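Local coordinates for protein UDP-N-acetylglucosamine 2-epimerase (Listeria monocytogenes, PDB 3OT5) that probably interconverts UDP-N-acetylglucosamine and UDP-N-acetylmannosamine by epimerisation at C2 of the sugar, at residues P45-F57 with A381-E393. Residues are numbered along the deposited sequence; the frame is centred on the assembly and turned at random.
Sequences PLVLALEKEPETF and ANRILAAIKSHFE
L46 and I384 meet at about a right angle where helix segments 45-51 and 381-392 cross at -56°, their axes 9.0 Å apart at closest approach. L46 holds CG opposite its backbone N (chi1 -166°), and chi2 at 53° turns CD1 tightly onto I384 CG2, at 3.5 Å. A49 CB faces A381 CB at 3.9 Å. L385 is directed toward helix 45-51 and has the largest buried area of the contact, against A49 and L50. Its exact fit there is doubtful, because several carbon distances are too short.

L385 CD2 also lies over one face of the F57 ring, offset toward the rim. T56 CG2, one residue before F57, sits over the centre of the opposite face. I388 CG2 comes to the edge, 4.1 Å from F57 CE1. K389 CG approaches F57 CZ obliquely at 3.5 Å.

K389 bends at chi3 and chi4, bringing NZ to E393 OE1 at 2.6 Å, on the syn side but tilted from the carboxylate plane. The same NZ makes a salt bridge to E53 OE1 at 3.4 Å, with only a weak hydrogen bond. T56 OG1 donates to E53 OE1 at 2.8 Å from the anti side, also tilted, and so probably limits that carboxylate's rotation.

Strands 28-34 and 140-144 of the N-terminal Rossmann-like sheet continue the apolar core: L50 and F57 touch V30, and L46 and I384 touch V144. The C-terminal helix 380-392 thus packs back onto the N-terminal domain. Apolar burial dominates this union, and K389, shared between two carboxylates, probably offsets their mutual repulsion.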
ATOM      1  N   PRO A  45       5.951   8.033  -5.923  1.00 43.02           N
ATOM      2  CA  PRO A  45       5.262   9.318  -5.869  1.00 45.08           C
ATOM      3  C   PRO A  45       6.073  10.388  -5.154  1.00 43.90           C
ATOM      4  O   PRO A  45       6.049  11.555  -5.533  1.00 44.60           O
ATOM      5  CB  PRO A  45       3.988   9.006  -5.067  1.00 46.59           C
ATOM      6  CG  PRO A  45       3.804   7.596  -5.169  1.00 47.16           C
ATOM      7  CD  PRO A  45       5.179   6.998  -5.234  1.00 44.02           C
ATOM      8  N   LEU A  46       6.768   9.974  -4.107  1.00 43.74           N
ATOM      9  CA  LEU A  46       7.601  10.863  -3.326  1.00 43.54           C
ATOM     10  C   LEU A  46       8.773  11.305  -4.206  1.00 43.59           C
ATOM     11  O   LEU A  46       9.138  12.491  -4.237  1.00 44.03           O
ATOM     12  CB  LEU A  46       8.065  10.130  -2.069  1.00 43.45           C
ATOM     13  CG  LEU A  46       8.683  10.891  -0.899  1.00 45.07           C
ATOM     14  CD1 LEU A  46       7.770  12.029  -0.449  1.00 45.19           C
ATOM     15  CD2 LEU A  46       8.935   9.904   0.247  1.00 45.35           C
ATOM     16  N   VAL A  47       9.345  10.366  -4.951  1.00 43.61           N
ATOM     17  CA  VAL A  47      10.444  10.701  -5.845  1.00 43.59           C
ATOM     18  C   VAL A  47       9.932  11.696  -6.898  1.00 45.93           C
ATOM     19  O   VAL A  47      10.604  12.694  -7.184  1.00 46.88           O
ATOM     20  CB  VAL A  47      11.063   9.463  -6.504  1.00 43.80           C
ATOM     21  CG1 VAL A  47      12.100   9.873  -7.544  1.00 42.74           C
ATOM     22  CG2 VAL A  47      11.679   8.566  -5.440  1.00 41.23           C
ATOM     23  N   LEU A  48       8.753  11.432  -7.465  1.00 46.33           N
ATOM     24  CA  LEU A  48       8.157  12.358  -8.434  1.00 48.31           C
ATOM     25  C   LEU A  48       8.031  13.750  -7.842  1.00 47.10           C
ATOM     26  O   LEU A  48       8.414  14.724  -8.485  1.00 48.81           O
ATOM     27  CB  LEU A  48       6.768  11.916  -8.905  1.00 49.51           C
ATOM     28  CG  LEU A  48       6.636  10.737  -9.853  1.00 52.74           C
ATOM     29  CD1 LEU A  48       5.169  10.587 -10.279  1.00 51.89           C
ATOM     30  CD2 LEU A  48       7.527  10.947 -11.061  1.00 53.10           C
ATOM     31  N   ALA A  49       7.469  13.840  -6.636  1.00 45.81           N
ATOM     32  CA  ALA A  49       7.299  15.124  -5.946  1.00 46.12           C
ATOM     33  C   ALA A  49       8.635  15.881  -5.822  1.00 46.58           C
ATOM     34  O   ALA A  49       8.692  17.101  -6.019  1.00 48.14           O
ATOM     35  CB  ALA A  49       6.688  14.914  -4.584  1.00 45.40           C
ATOM     36  N   LEU A  50       9.694  15.157  -5.476  1.00 45.56           N
ATOM     37  CA  LEU A  50      11.029  15.745  -5.368  1.00 45.57           C
ATOM     38  C   LEU A  50      11.484  16.248  -6.725  1.00 46.66           C
ATOM     39  O   LEU A  50      12.089  17.315  -6.832  1.00 47.38           O
ATOM     40  CB  LEU A  50      12.038  14.721  -4.855  1.00 43.59           C
ATOM     41  CG  LEU A  50      11.934  14.320  -3.388  1.00 44.58           C
ATOM     42  CD1 LEU A  50      12.699  13.016  -3.107  1.00 42.35           C
ATOM     43  CD2 LEU A  50      12.435  15.468  -2.517  1.00 48.10           C
ATOM     44  N   GLU A  51      11.195  15.474  -7.766  1.00 47.18           N
ATOM     45  CA  GLU A  51      11.579  15.857  -9.106  1.00 49.67           C
ATOM     46  C   GLU A  51      10.744  17.030  -9.665  1.00 51.20           C
ATOM     47  O   GLU A  51      11.140  17.647 -10.645  1.00 52.10           O
ATOM     48  CB  GLU A  51      11.560  14.648 -10.025  1.00 50.75           C
ATOM     49  CG  GLU A  51      12.609  13.631  -9.627  1.00 53.08           C
ATOM     50  CD  GLU A  51      12.636  12.435 -10.531  1.00 58.29           C
ATOM     51  OE1 GLU A  51      11.889  12.431 -11.532  1.00 63.02           O
ATOM     52  OE2 GLU A  51      13.410  11.498 -10.240  1.00 61.73           O
ATOM     53  N   LYS A  52       9.612  17.341  -9.038  1.00 51.51           N
ATOM     54  CA  LYS A  52       8.793  18.481  -9.466  1.00 54.06           C
ATOM     55  C   LYS A  52       9.374  19.776  -8.904  1.00 53.22           C
ATOM     56  O   LYS A  52       8.991  20.867  -9.327  1.00 55.58           O
ATOM     57  CB  LYS A  52       7.345  18.372  -8.981  1.00 54.99           C
ATOM     58  CG  LYS A  52       6.559  17.197  -9.507  1.00 59.73           C
ATOM     59  CD  LYS A  52       5.126  17.223  -8.959  1.00 64.47           C
ATOM     60  CE  LYS A  52       4.396  15.882  -9.207  1.00 67.92           C
ATOM     61  NZ  LYS A  52       4.300  15.506 -10.651  1.00 68.06           N
ATOM     62  N   GLU A  53      10.291  19.661  -7.949  1.00 50.13           N
ATOM     63  CA  GLU A  53      10.886  20.841  -7.341  1.00 50.69           C
ATOM     64  C   GLU A  53      12.427  20.749  -7.369  1.00 48.93           C
ATOM     65  O   GLU A  53      13.089  20.740  -6.332  1.00 48.52           O
ATOM     66  CB  GLU A  53      10.312  21.008  -5.927  1.00 49.55           C
ATOM     67  CG  GLU A  53      10.618  22.331  -5.277  1.00 54.99           C
ATOM     68  CD  GLU A  53       9.933  22.514  -3.924  1.00 57.26           C
ATOM     69  OE1 GLU A  53      10.316  23.456  -3.197  1.00 58.81           O
ATOM     70  OE2 GLU A  53       9.020  21.729  -3.594  1.00 60.16           O
ATOM     71  N   PRO A  54      13.002  20.694  -8.577  1.00 48.69           N
ATOM     72  CA  PRO A  54      14.449  20.578  -8.715  1.00 48.94           C
ATOM     73  C   PRO A  54      15.223  21.811  -8.261  1.00 49.54           C
ATOM     74  O   PRO A  54      16.427  21.715  -8.087  1.00 49.17           O
ATOM     75  CB  PRO A  54      14.632  20.363 -10.216  1.00 50.98           C
ATOM     76  CG  PRO A  54      13.467  21.069 -10.821  1.00 52.83           C
ATOM     77  CD  PRO A  54      12.341  20.776  -9.889  1.00 51.14           C
ATOM     78  N   GLU A  55      14.557  22.963  -8.101  1.00 50.19           N
ATOM     79  CA  GLU A  55      15.257  24.154  -7.628  1.00 51.46           C
ATOM     80  C   GLU A  55      15.607  24.002  -6.146  1.00 49.82           C
ATOM     81  O   GLU A  55      16.470  24.720  -5.634  1.00 51.43           O
ATOM     82  CB  GLU A  55      14.476  25.469  -7.842  1.00 53.47           C
ATOM     83  CG  GLU A  55      13.129  25.668  -7.104  1.00 54.16           C
ATOM     84  CD  GLU A  55      11.935  24.972  -7.768  1.00 55.33           C
ATOM     85  OE1 GLU A  55      12.134  23.993  -8.523  1.00 52.74           O
ATOM     86  OE2 GLU A  55      10.786  25.425  -7.532  1.00 54.29           O
ATOM     87  N   THR A  56      14.934  23.071  -5.475  1.00 46.56           N
ATOM     88  CA  THR A  56      15.141  22.829  -4.059  1.00 45.83           C
ATOM     89  C   THR A  56      15.804  21.498  -3.770  1.00 43.88           C
ATOM     90  O   THR A  56      16.687  21.423  -2.939  1.00 42.65           O
ATOM     91  CB  THR A  56      13.787  22.758  -3.314  1.00 45.39           C
ATOM     92  OG1 THR A  56      13.026  23.946  -3.546  1.00 46.71           O
ATOM     93  CG2 THR A  56      14.002  22.557  -1.821  1.00 42.96           C
ATOM     94  N   PHE A  57      15.359  20.451  -4.462  1.00 43.26           N
ATOM     95  CA  PHE A  57      15.856  19.107  -4.219  1.00 42.57           C
ATOM     96  C   PHE A  57      16.691  18.459  -5.300  1.00 43.03           C
ATOM     97  O   PHE A  57      16.533  18.704  -6.481  1.00 44.05           O
ATOM     98  CB  PHE A  57      14.680  18.160  -3.991  1.00 40.90           C
ATOM     99  CG  PHE A  57      13.787  18.541  -2.844  1.00 43.09           C
ATOM    100  CD1 PHE A  57      14.166  18.281  -1.542  1.00 39.29           C
ATOM    101  CD2 PHE A  57      12.532  19.096  -3.076  1.00 43.40           C
ATOM    102  CE1 PHE A  57      13.338  18.608  -0.492  1.00 40.90           C
ATOM    103  CE2 PHE A  57      11.697  19.430  -2.023  1.00 43.08           C
ATOM    104  CZ  PHE A  57      12.093  19.180  -0.737  1.00 43.96           C
ATOM    105  N   ALA A 381       2.851  12.739  -0.462  1.00 39.14           N
ATOM    106  CA  ALA A 381       4.174  13.117  -0.954  1.00 40.00           C
ATOM    107  C   ALA A 381       4.452  14.608  -0.755  1.00 40.53           C
ATOM    108  O   ALA A 381       5.526  14.994  -0.309  1.00 38.01           O
ATOM    109  CB  ALA A 381       4.323  12.739  -2.434  1.00 40.32           C
ATOM    110  N   ASN A 382       3.464  15.436  -1.076  1.00 43.20           N
ATOM    111  CA  ASN A 382       3.591  16.879  -0.952  1.00 45.24           C
ATOM    112  C   ASN A 382       3.796  17.277   0.493  1.00 43.73           C
ATOM    113  O   ASN A 382       4.636  18.124   0.792  1.00 45.55           O
ATOM    114  CB  ASN A 382       2.365  17.554  -1.551  1.00 49.03           C
ATOM    115  CG  ASN A 382       2.199  17.226  -3.008  1.00 55.15           C
ATOM    116  OD1 ASN A 382       1.232  16.577  -3.394  1.00 61.15           O
ATOM    117  ND2 ASN A 382       3.199  17.574  -3.815  1.00 61.80           N
ATOM    118  N   ARG A 383       3.035  16.664   1.393  1.00 42.76           N
ATOM    119  CA  ARG A 383       3.190  16.933   2.821  1.00 41.32           C
ATOM    120  C   ARG A 383       4.568  16.455   3.285  1.00 39.98           C
ATOM    121  O   ARG A 383       5.226  17.116   4.068  1.00 40.85           O
ATOM    122  CB  ARG A 383       2.085  16.261   3.638  1.00 41.33           C
ATOM    123  CG  ARG A 383       0.663  16.797   3.327  1.00 42.38           C
ATOM    124  CD  ARG A 383      -0.383  16.211   4.259  1.00 37.13           C
ATOM    125  NE  ARG A 383      -1.724  16.661   3.891  1.00 45.83           N
ATOM    126  CZ  ARG A 383      -2.520  16.039   3.023  1.00 41.45           C
ATOM    127  NH1 ARG A 383      -2.139  14.919   2.434  1.00 39.10           N
ATOM    128  NH2 ARG A 383      -3.706  16.530   2.754  1.00 47.44           N
ATOM    129  N   ILE A 384       5.018  15.312   2.784  1.00 39.49           N
ATOM    130  CA  ILE A 384       6.340  14.813   3.177  1.00 38.57           C
ATOM    131  C   ILE A 384       7.414  15.833   2.765  1.00 39.46           C
ATOM    132  O   ILE A 384       8.239  16.221   3.586  1.00 39.35           O
ATOM    133  CB  ILE A 384       6.634  13.405   2.604  1.00 38.25           C
ATOM    134  CG1 ILE A 384       5.713  12.368   3.247  1.00 35.98           C
ATOM    135  CG2 ILE A 384       8.108  12.986   2.856  1.00 33.34           C
ATOM    136  CD1 ILE A 384       5.837  10.962   2.633  1.00 36.14           C
ATOM    137  N   LEU A 385       7.377  16.289   1.512  1.00 41.26           N
ATOM    138  CA  LEU A 385       8.366  17.250   1.026  1.00 42.83           C
ATOM    139  C   LEU A 385       8.311  18.558   1.798  1.00 42.39           C
ATOM    140  O   LEU A 385       9.349  19.090   2.167  1.00 41.51           O
ATOM    141  CB  LEU A 385       8.230  17.522  -0.474  1.00 46.19           C
ATOM    142  CG  LEU A 385       8.528  16.347  -1.411  1.00 51.88           C
ATOM    143  CD1 LEU A 385       8.545  16.845  -2.864  1.00 56.07           C
ATOM    144  CD2 LEU A 385       9.864  15.690  -1.062  1.00 54.73           C
ATOM    145  N   ALA A 386       7.109  19.065   2.052  1.00 42.41           N
ATOM    146  CA  ALA A 386       6.969  20.315   2.801  1.00 44.65           C
ATOM    147  C   ALA A 386       7.591  20.113   4.174  1.00 43.46           C
ATOM    148  O   ALA A 386       8.246  21.002   4.707  1.00 44.46           O
ATOM    149  CB  ALA A 386       5.502  20.737   2.914  1.00 45.82           C
ATOM    150  N   ALA A 387       7.392  18.925   4.733  1.00 41.35           N
ATOM    151  CA  ALA A 387       7.952  18.583   6.025  1.00 41.26           C
ATOM    152  C   ALA A 387       9.493  18.649   5.949  1.00 40.65           C
ATOM    153  O   ALA A 387      10.152  19.276   6.788  1.00 42.11           O
ATOM    154  CB  ALA A 387       7.478  17.184   6.438  1.00 40.67           C
ATOM    155  N   ILE A 388      10.065  18.045   4.918  1.00 40.00           N
ATOM    156  CA  ILE A 388      11.519  18.077   4.733  1.00 40.75           C
ATOM    157  C   ILE A 388      11.986  19.516   4.478  1.00 43.10           C
ATOM    158  O   ILE A 388      12.979  19.957   5.070  1.00 43.61           O
ATOM    159  CB  ILE A 388      11.968  17.145   3.599  1.00 42.16           C
ATOM    160  CG1 ILE A 388      11.637  15.692   3.959  1.00 42.43           C
ATOM    161  CG2 ILE A 388      13.472  17.284   3.357  1.00 40.98           C
ATOM    162  CD1 ILE A 388      11.920  14.706   2.853  1.00 44.96           C
ATOM    163  N   LYS A 389      11.275  20.260   3.621  1.00 44.64           N
ATOM    164  CA  LYS A 389      11.638  21.666   3.375  1.00 49.09           C
ATOM    165  C   LYS A 389      11.614  22.429   4.685  1.00 49.63           C
ATOM    166  O   LYS A 389      12.512  23.206   4.970  1.00 49.61           O
ATOM    167  CB  LYS A 389      10.674  22.365   2.417  1.00 52.29           C
ATOM    168  CG  LYS A 389      10.818  22.011   0.964  1.00 56.87           C
ATOM    169  CD  LYS A 389       9.754  22.723   0.106  1.00 62.71           C
ATOM    170  CE  LYS A 389       9.768  24.248   0.236  1.00 68.15           C
ATOM    171  NZ  LYS A 389      11.037  24.887  -0.203  1.00 74.20           N
ATOM    172  N   SER A 390      10.559  22.199   5.460  1.00 50.56           N
ATOM    173  CA  SER A 390      10.369  22.835   6.767  1.00 53.98           C
ATOM    174  C   SER A 390      11.586  22.720   7.665  1.00 53.14           C
ATOM    175  O   SER A 390      11.914  23.645   8.380  1.00 55.66           O
ATOM    176  CB  SER A 390       9.184  22.196   7.497  1.00 53.44           C
ATOM    177  OG  SER A 390       9.131  22.675   8.830  1.00 61.73           O
ATOM    178  N   HIS A 391      12.234  21.565   7.643  1.00 50.94           N
ATOM    179  CA  HIS A 391      13.407  21.339   8.467  1.00 51.70           C
ATOM    180  C   HIS A 391      14.645  22.029   7.907  1.00 52.43           C
ATOM    181  O   HIS A 391      15.329  22.736   8.624  1.00 54.77           O
ATOM    182  CB  HIS A 391      13.672  19.837   8.616  1.00 50.26           C
ATOM    183  CG  HIS A 391      14.934  19.521   9.352  1.00 51.94           C
ATOM    184  ND1 HIS A 391      14.987  19.404  10.723  1.00 54.88           N
ATOM    185  CD2 HIS A 391      16.195  19.302   8.905  1.00 51.71           C
ATOM    186  CE1 HIS A 391      16.229  19.137  11.093  1.00 56.07           C
ATOM    187  NE2 HIS A 391      16.982  19.074  10.010  1.00 52.88           N
ATOM    188  N   PHE A 392      14.916  21.853   6.619  1.00 52.53           N
ATOM    189  CA  PHE A 392      16.123  22.437   6.022  1.00 55.26           C
ATOM    190  C   PHE A 392      16.102  23.921   5.685  1.00 58.88           C
ATOM    191  O   PHE A 392      17.118  24.588   5.823  1.00 60.64           O
ATOM    192  CB  PHE A 392      16.533  21.654   4.781  1.00 54.23           C
ATOM    193  CG  PHE A 392      17.029  20.283   5.085  1.00 52.40           C
ATOM    194  CD1 PHE A 392      18.329  20.094   5.524  1.00 52.43           C
ATOM    195  CD2 PHE A 392      16.207  19.180   4.927  1.00 48.19           C
ATOM    196  CE1 PHE A 392      18.796  18.828   5.810  1.00 54.35           C
ATOM    197  CE2 PHE A 392      16.673  17.902   5.202  1.00 48.44           C
ATOM    198  CZ  PHE A 392      17.959  17.725   5.649  1.00 50.24           C
ATOM    199  N   GLU A 393      14.970  24.429   5.228  1.00 61.82           N
ATOM    200  CA  GLU A 393      14.871  25.830   4.856  1.00 67.38           C
ATOM    201  C   GLU A 393      14.061  26.595   5.893  1.00 71.05           C
ATOM    202  O   GLU A 393      13.845  27.801   5.769  1.00 75.43           O
ATOM    203  CB  GLU A 393      14.265  25.935   3.453  1.00 68.77           C
ATOM    204  CG  GLU A 393      15.144  25.244   2.397  1.00 70.45           C
ATOM    205  CD  GLU A 393      14.558  25.255   0.991  1.00 76.59           C
ATOM    206  OE1 GLU A 393      13.347  25.541   0.836  1.00 79.66           O
ATOM    207  OE2 GLU A 393      15.317  24.949   0.038  1.00 78.07           O
TER